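Local coordinates for protein geranylgeranyl pyrophosphate synthase (Corynebacterium glutamicum, PDB 3LK5) that probably makes isoprenoid diphosphates by magnesium-dependent head-to-tail prenyl transfer, as a member of the FPP/GGPP synthase family, at residues L243-D248 and S343-L348; G250-L255 and S338-S343. One frame throughout, in Å; residues are numbered along the deposited sequence. Where two conformers were deposited one is given.

Interaction 1: L243-D248 and S343-L348; sequences LHYGHD and SGLAHL
H244 lies flat against H347, one imidazole over part of the other in an offset stack whose planes are only 8° apart and whose centroids are 4.5 Å apart. The part of H244 set most squarely over the other ring is its methylene: CB sits 3.3 Å from the centroid of the H347 ring, almost on the ring normal, and so makes a CH-pi contact. The imidazole of H244 is offset, overlapping the H347 ring at CE1, which lies 3.6 Å from CG of H244.

At the edge of the H347 ring, and in its plane, a water spans 2.7 Å to NE2 of H347 and 2.7 Å to OD2 of D248, donating to the carboxylate. Ring, water and carboxylate therefore form a polar chain between the helices. OD2 of D248 is also 2.9 Å from OG of S343, a hydroxyl that has the carbonyl of Q339 as an alternative acceptor. The other oxygen, OD1, accepts a bond from ND1 of H247; OD1 lies in the plane of that ring and is met on its anti side, tilted 22° from the carboxylate plane. Bonds at both oxygens probably restrain the rotation of the carboxylate.

Y245 serves the apolar flank. With CG anti to the backbone N (chi1 167°), its ring passes beside G344, whose carbonyl O is at the ring edge, and its CD1 reaches CG of L348 at 3.7 Å. Its hydroxyl bonds to the carbonyl of L361 and to Y69, while helices 205-231 and 355-369 enclose the ring.

Glycine at 344 lets the backbones come close: the CA atoms of Y245 and G344 are 4.2 Å apart. This is a tight antiparallel helix pair within the all-helical prenyl synthase fold.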
loop_
_atom_site.group_PDB
_atom_site.type_symbol
_atom_site.label_atom_id
_atom_site.label_comp_id
_atom_site.label_asym_id
_atom_site.label_seq_id
_atom_site.Cartn_x
_atom_site.Cartn_y
_atom_site.Cartn_z
ATOM N N LEU A 243 2.727 -25.193 -6.536
ATOM C CA LEU A 243 3.771 -24.273 -6.108
ATOM C C LEU A 243 5.089 -24.586 -6.815
ATOM O O LEU A 243 5.819 -23.657 -7.158
ATOM C CB LEU A 243 3.975 -24.289 -4.570
ATOM C CG LEU A 243 2.947 -23.490 -3.746
ATOM C CD1 LEU A 243 3.109 -23.836 -2.216
ATOM C CD2 LEU A 243 3.069 -21.979 -3.995
ATOM N N HIS A 244 5.372 -25.865 -7.035
ATOM C CA HIS A 244 6.591 -26.247 -7.782
ATOM C C HIS A 244 6.484 -25.830 -9.237
ATOM O O HIS A 244 7.414 -25.269 -9.804
ATOM C CB HIS A 244 6.828 -27.750 -7.706
ATOM C CG HIS A 244 7.476 -28.212 -6.443
ATOM N ND1 HIS A 244 8.770 -27.875 -6.107
ATOM C CD2 HIS A 244 7.053 -29.076 -5.486
ATOM C CE1 HIS A 244 9.099 -28.469 -4.969
ATOM N NE2 HIS A 244 8.080 -29.213 -4.574
ATOM N N TYR A 245 5.343 -26.124 -9.853
ATOM C CA TYR A 245 5.067 -25.591 -11.186
ATOM C C TYR A 245 5.254 -24.082 -11.246
ATOM O O TYR A 245 5.936 -23.550 -12.142
ATOM C CB TYR A 245 3.642 -25.988 -11.624
ATOM C CG TYR A 245 3.080 -25.266 -12.842
ATOM C CD1 TYR A 245 3.079 -25.878 -14.120
ATOM C CD2 TYR A 245 2.524 -23.964 -12.709
ATOM C CE1 TYR A 245 2.502 -25.210 -15.227
ATOM C CE2 TYR A 245 1.989 -23.282 -13.782
ATOM C CZ TYR A 245 1.964 -23.907 -15.042
ATOM O OH TYR A 245 1.396 -23.191 -16.071
ATOM N N GLY A 246 4.685 -23.368 -10.290
ATOM C CA GLY A 246 4.742 -21.908 -10.339
ATOM C C GLY A 246 6.181 -21.416 -10.178
ATOM O O GLY A 246 6.560 -20.387 -10.758
ATOM N N HIS A 247 6.953 -22.093 -9.333
ATOM C CA HIS A 247 8.344 -21.685 -9.093
ATOM C C HIS A 247 9.146 -21.813 -10.417
ATOM O O HIS A 247 9.769 -20.834 -10.870
ATOM C CB HIS A 247 8.986 -22.559 -8.002
ATOM C CG HIS A 247 10.481 -22.434 -7.897
ATOM N ND1 HIS A 247 11.359 -23.189 -8.660
ATOM C CD2 HIS A 247 11.255 -21.685 -7.070
ATOM C CE1 HIS A 247 12.606 -22.877 -8.336
ATOM N NE2 HIS A 247 12.572 -21.969 -7.374
ATOM N N ASP A 248 9.059 -22.989 -11.033
ATOM C CA ASP A 248 9.806 -23.274 -12.283
ATOM C C ASP A 248 9.327 -22.451 -13.478
ATOM O O ASP A 248 10.118 -21.784 -14.143
ATOM C CB ASP A 248 9.747 -24.752 -12.619
ATOM C CG ASP A 248 10.506 -25.609 -11.634
ATOM O OD1 ASP A 248 11.175 -25.083 -10.713
ATOM O OD2 ASP A 248 10.435 -26.829 -11.776
ATOM N N SER A 343 10.758 -29.140 -16.246
ATOM C CA SER A 343 10.552 -29.561 -14.873
ATOM C C SER A 343 9.239 -28.997 -14.294
ATOM O O SER A 343 8.516 -29.701 -13.572
ATOM C CB SER A 343 11.781 -29.205 -14.007
ATOM O OG SER A 343 11.988 -27.794 -14.022
ATOM N N GLY A 344 8.900 -27.758 -14.647
ATOM C CA GLY A 344 7.610 -27.180 -14.180
ATOM C C GLY A 344 6.427 -27.993 -14.680
ATOM O O GLY A 344 5.528 -28.328 -13.912
ATOM N N LEU A 345 6.427 -28.339 -15.966
ATOM C CA LEU A 345 5.337 -29.146 -16.509
ATOM C C LEU A 345 5.228 -30.513 -15.844
ATOM O O LEU A 345 4.116 -30.988 -15.560
ATOM C CB LEU A 345 5.489 -29.321 -18.015
ATOM C CG LEU A 345 5.343 -28.077 -18.882
ATOM C CD1 LEU A 345 5.647 -28.457 -20.314
ATOM C CD2 LEU A 345 3.928 -27.533 -18.752
ATOM N N ALA A 346 6.390 -31.124 -15.567
ATOM C CA ALA A 346 6.446 -32.464 -14.957
ATOM C C ALA A 346 5.771 -32.488 -13.601
ATOM O O ALA A 346 5.122 -33.472 -13.242
ATOM C CB ALA A 346 7.908 -32.962 -14.825
ATOM N N HIS A 347 5.913 -31.391 -12.852
ATOM C CA HIS A 347 5.217 -31.241 -11.576
ATOM C C HIS A 347 3.696 -31.425 -11.632
ATOM O O HIS A 347 3.113 -31.926 -10.679
ATOM C CB HIS A 347 5.605 -29.929 -10.880
ATOM C CG HIS A 347 6.981 -29.959 -10.307
ATOM N ND1 HIS A 347 7.311 -30.735 -9.215
ATOM C CD2 HIS A 347 8.109 -29.300 -10.657
ATOM C CE1 HIS A 347 8.587 -30.560 -8.923
ATOM N NE2 HIS A 347 9.096 -29.691 -9.781
ATOM N N LEU A 348 3.068 -31.076 -12.741
ATOM C CA LEU A 348 1.626 -31.297 -12.903
ATOM C C LEU A 348 1.185 -32.767 -12.976
ATOM O O LEU A 348 0.010 -33.071 -12.758
ATOM C CB LEU A 348 1.108 -30.581 -14.148
ATOM C CG LEU A 348 1.330 -29.082 -14.197
ATOM C CD1 LEU A 348 0.866 -28.580 -15.576
ATOM C CD2 LEU A 348 0.570 -28.407 -13.056
HETATM O O HOH W 1 11.567 -28.584 -9.996
#

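Interaction 2: G250-L255 and S338-S343; sequences GIAFQL and SQLTES
Helices 250-255 and 338-343 run antiparallel at 149°, their axes approaching to 8.8 Å and the CA atoms of A252 and L340 to 6.0 Å. This is apolar helix-helix packing within the all-helical bundle of a trans-prenyl synthase, and no hydrogen bond passes between the two segments.

L340 supplies most of the surface from its side, projecting toward the opposite helix against I251, A252 and L255. Its CB faces the methyl of A252 at 3.9 Å. Beyond that, the side chain divides the work among its atoms: CG lies anti to the carbonyl carbon (chi1 -74°), and from there CD1 extends over the backbone of the other helix, 4.0 Å from N of A252. The same methyl touches L255 CD1 at 4.1 Å, where the two leucines cross at about a right angle. CD1 of L340 also meets I251, and thus bridges I251 and L255, one helical turn apart.

The methyl of A252 also faces T341. The threonine hydroxyl is turned to polar partners elsewhere, bonding with the carbonyl of I337 in the preceding turn and with the hydroxyl of T369 on helix 355-369, so A252 meets it by packing alone. L255 continues the apolar surface onto V333 and I337, and I251 leans against A217 of helix 205-231.

I251 makes the tightest approach of the set: its CG2 branch, not CG1, comes up to L340, with CG2 3.5 Å from CD1 of the leucine.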
loop_
_atom_site.group_PDB
_atom_site.type_symbol
_atom_site.label_atom_id
_atom_site.label_comp_id
_atom_site.label_asym_id
_atom_site.label_seq_id
_atom_site.Cartn_x
_atom_site.Cartn_y
_atom_site.Cartn_z
ATOM N N GLY A 250 7.496 -19.710 -13.330
ATOM C CA GLY A 250 7.624 -18.270 -13.046
ATOM C C GLY A 250 9.033 -17.748 -13.314
ATOM O O GLY A 250 9.207 -16.615 -13.838
ATOM N N ILE A 251 10.040 -18.539 -12.915
ATOM C CA ILE A 251 11.435 -18.142 -13.202
ATOM C C ILE A 251 11.643 -18.140 -14.734
ATOM O O ILE A 251 12.175 -17.173 -15.286
ATOM C CB ILE A 251 12.484 -19.043 -12.480
ATOM C CG1 ILE A 251 12.437 -18.788 -10.948
ATOM C CG2 ILE A 251 13.940 -18.781 -13.023
ATOM C CD1 ILE A 251 13.075 -19.905 -10.162
ATOM N N ALA A 252 11.208 -19.201 -15.411
ATOM C CA ALA A 252 11.359 -19.268 -16.877
ATOM C C ALA A 252 10.683 -18.089 -17.563
ATOM O O ALA A 252 11.194 -17.540 -18.547
ATOM C CB ALA A 252 10.815 -20.609 -17.411
ATOM N N PHE A 253 9.493 -17.700 -17.062
ATOM C CA PHE A 253 8.789 -16.563 -17.621
ATOM C C PHE A 253 9.623 -15.280 -17.508
ATOM O O PHE A 253 9.703 -14.520 -18.477
ATOM C CB PHE A 253 7.427 -16.409 -16.891
ATOM C CG PHE A 253 6.732 -15.109 -17.136
ATOM C CD1 PHE A 253 5.987 -14.908 -18.303
ATOM C CD2 PHE A 253 6.786 -14.083 -16.179
ATOM C CE1 PHE A 253 5.292 -13.697 -18.528
ATOM C CE2 PHE A 253 6.106 -12.850 -16.396
ATOM C CZ PHE A 253 5.365 -12.670 -17.582
ATOM N N GLN A 254 10.235 -15.023 -16.349
ATOM C CA GLN A 254 11.048 -13.806 -16.213
ATOM C C GLN A 254 12.261 -13.872 -17.151
ATOM O O GLN A 254 12.639 -12.870 -17.759
ATOM C CB GLN A 254 11.586 -13.628 -14.802
ATOM C CG GLN A 254 12.300 -12.252 -14.667
ATOM C CD GLN A 254 11.386 -11.127 -15.036
ATOM O OE1 GLN A 254 10.278 -11.055 -14.521
ATOM N NE2 GLN A 254 11.812 -10.254 -15.948
ATOM N N LEU A 255 12.866 -15.049 -17.215
ATOM C CA LEU A 255 14.031 -15.218 -18.167
ATOM C C LEU A 255 13.633 -14.929 -19.605
ATOM O O LEU A 255 14.374 -14.251 -20.329
ATOM C CB LEU A 255 14.651 -16.591 -18.052
ATOM C CG LEU A 255 15.292 -16.953 -16.690
ATOM C CD1 LEU A 255 15.757 -18.417 -16.762
ATOM C CD2 LEU A 255 16.465 -16.016 -16.334
ATOM N N SER A 338 14.457 -23.770 -21.091
ATOM C CA SER A 338 14.053 -25.105 -21.533
ATOM C C SER A 338 13.954 -26.082 -20.368
ATOM O O SER A 338 12.959 -26.821 -20.241
ATOM C CB SER A 338 15.048 -25.616 -22.595
ATOM O OG SER A 338 14.798 -24.940 -23.808
ATOM N N GLN A 339 14.994 -26.099 -19.532
ATOM C CA GLN A 339 15.100 -26.990 -18.381
ATOM C C GLN A 339 13.941 -26.741 -17.404
ATOM O O GLN A 339 13.284 -27.683 -16.917
ATOM C CB GLN A 339 16.393 -26.684 -17.609
ATOM C CG GLN A 339 17.694 -27.236 -18.135
ATOM C CD GLN A 339 18.843 -26.949 -17.152
ATOM O OE1 GLN A 339 19.408 -25.840 -17.123
ATOM N NE2 GLN A 339 19.177 -27.945 -16.337
ATOM N N LEU A 340 13.737 -25.472 -17.086
ATOM C CA LEU A 340 12.678 -25.066 -16.147
ATOM C C LEU A 340 11.272 -25.329 -16.674
ATOM O O LEU A 340 10.356 -25.663 -15.891
ATOM C CB LEU A 340 12.833 -23.585 -15.811
ATOM C CG LEU A 340 13.990 -23.227 -14.867
ATOM C CD1 LEU A 340 14.276 -21.731 -14.906
ATOM C CD2 LEU A 340 13.652 -23.699 -13.482
ATOM N N THR A 341 11.096 -25.152 -17.984
ATOM C CA THR A 341 9.798 -25.420 -18.576
ATOM C C THR A 341 9.480 -26.924 -18.458
ATOM O O THR A 341 8.409 -27.349 -18.005
ATOM C CB THR A 341 9.697 -24.899 -20.024
ATOM O OG1 THR A 341 9.875 -23.475 -20.011
ATOM C CG2 THR A 341 8.321 -25.208 -20.586
ATOM N N GLU A 342 10.474 -27.741 -18.794
ATOM C CA GLU A 342 10.306 -29.175 -18.676
ATOM C C GLU A 342 10.003 -29.643 -17.226
ATOM O O GLU A 342 9.081 -30.465 -17.006
ATOM C CB GLU A 342 11.557 -29.868 -19.265
ATOM C CG GLU A 342 11.460 -31.384 -19.350
ATOM C CD GLU A 342 12.759 -32.036 -19.844
ATOM O OE1 GLU A 342 13.649 -31.300 -20.352
ATOM O OE2 GLU A 342 12.885 -33.281 -19.721
ATOM N N SER A 343 10.758 -29.140 -16.246
ATOM C CA SER A 343 10.552 -29.561 -14.873
ATOM C C SER A 343 9.239 -28.997 -14.294
ATOM O O SER A 343 8.516 -29.701 -13.572
ATOM C CB SER A 343 11.781 -29.205 -14.007
ATOM O OG SER A 343 11.988 -27.794 -14.022
#

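Interactions 1 and 2 are successive portions of one antiparallel interface between helices 236-263 and 329-347, their centres about 9 Å apart, with interaction 2 nested along the chain inside the loop that interaction 1 closes. They meet where CB of D248 packs 3.5 Å from the carbonyl O of L340, and they share S343. The axes separate from 7.8 Å in interaction 1 to 8.8 Å in interaction 2, as a polar, water-bridged contact gives way to an apolar one. Interaction 2 is nearer the magnesium site: the side chain of L255 is about 12 Å from that of D194, which binds magnesium in this protein, although no metal is bound to this chain here, whereas interaction 1 is remote from it.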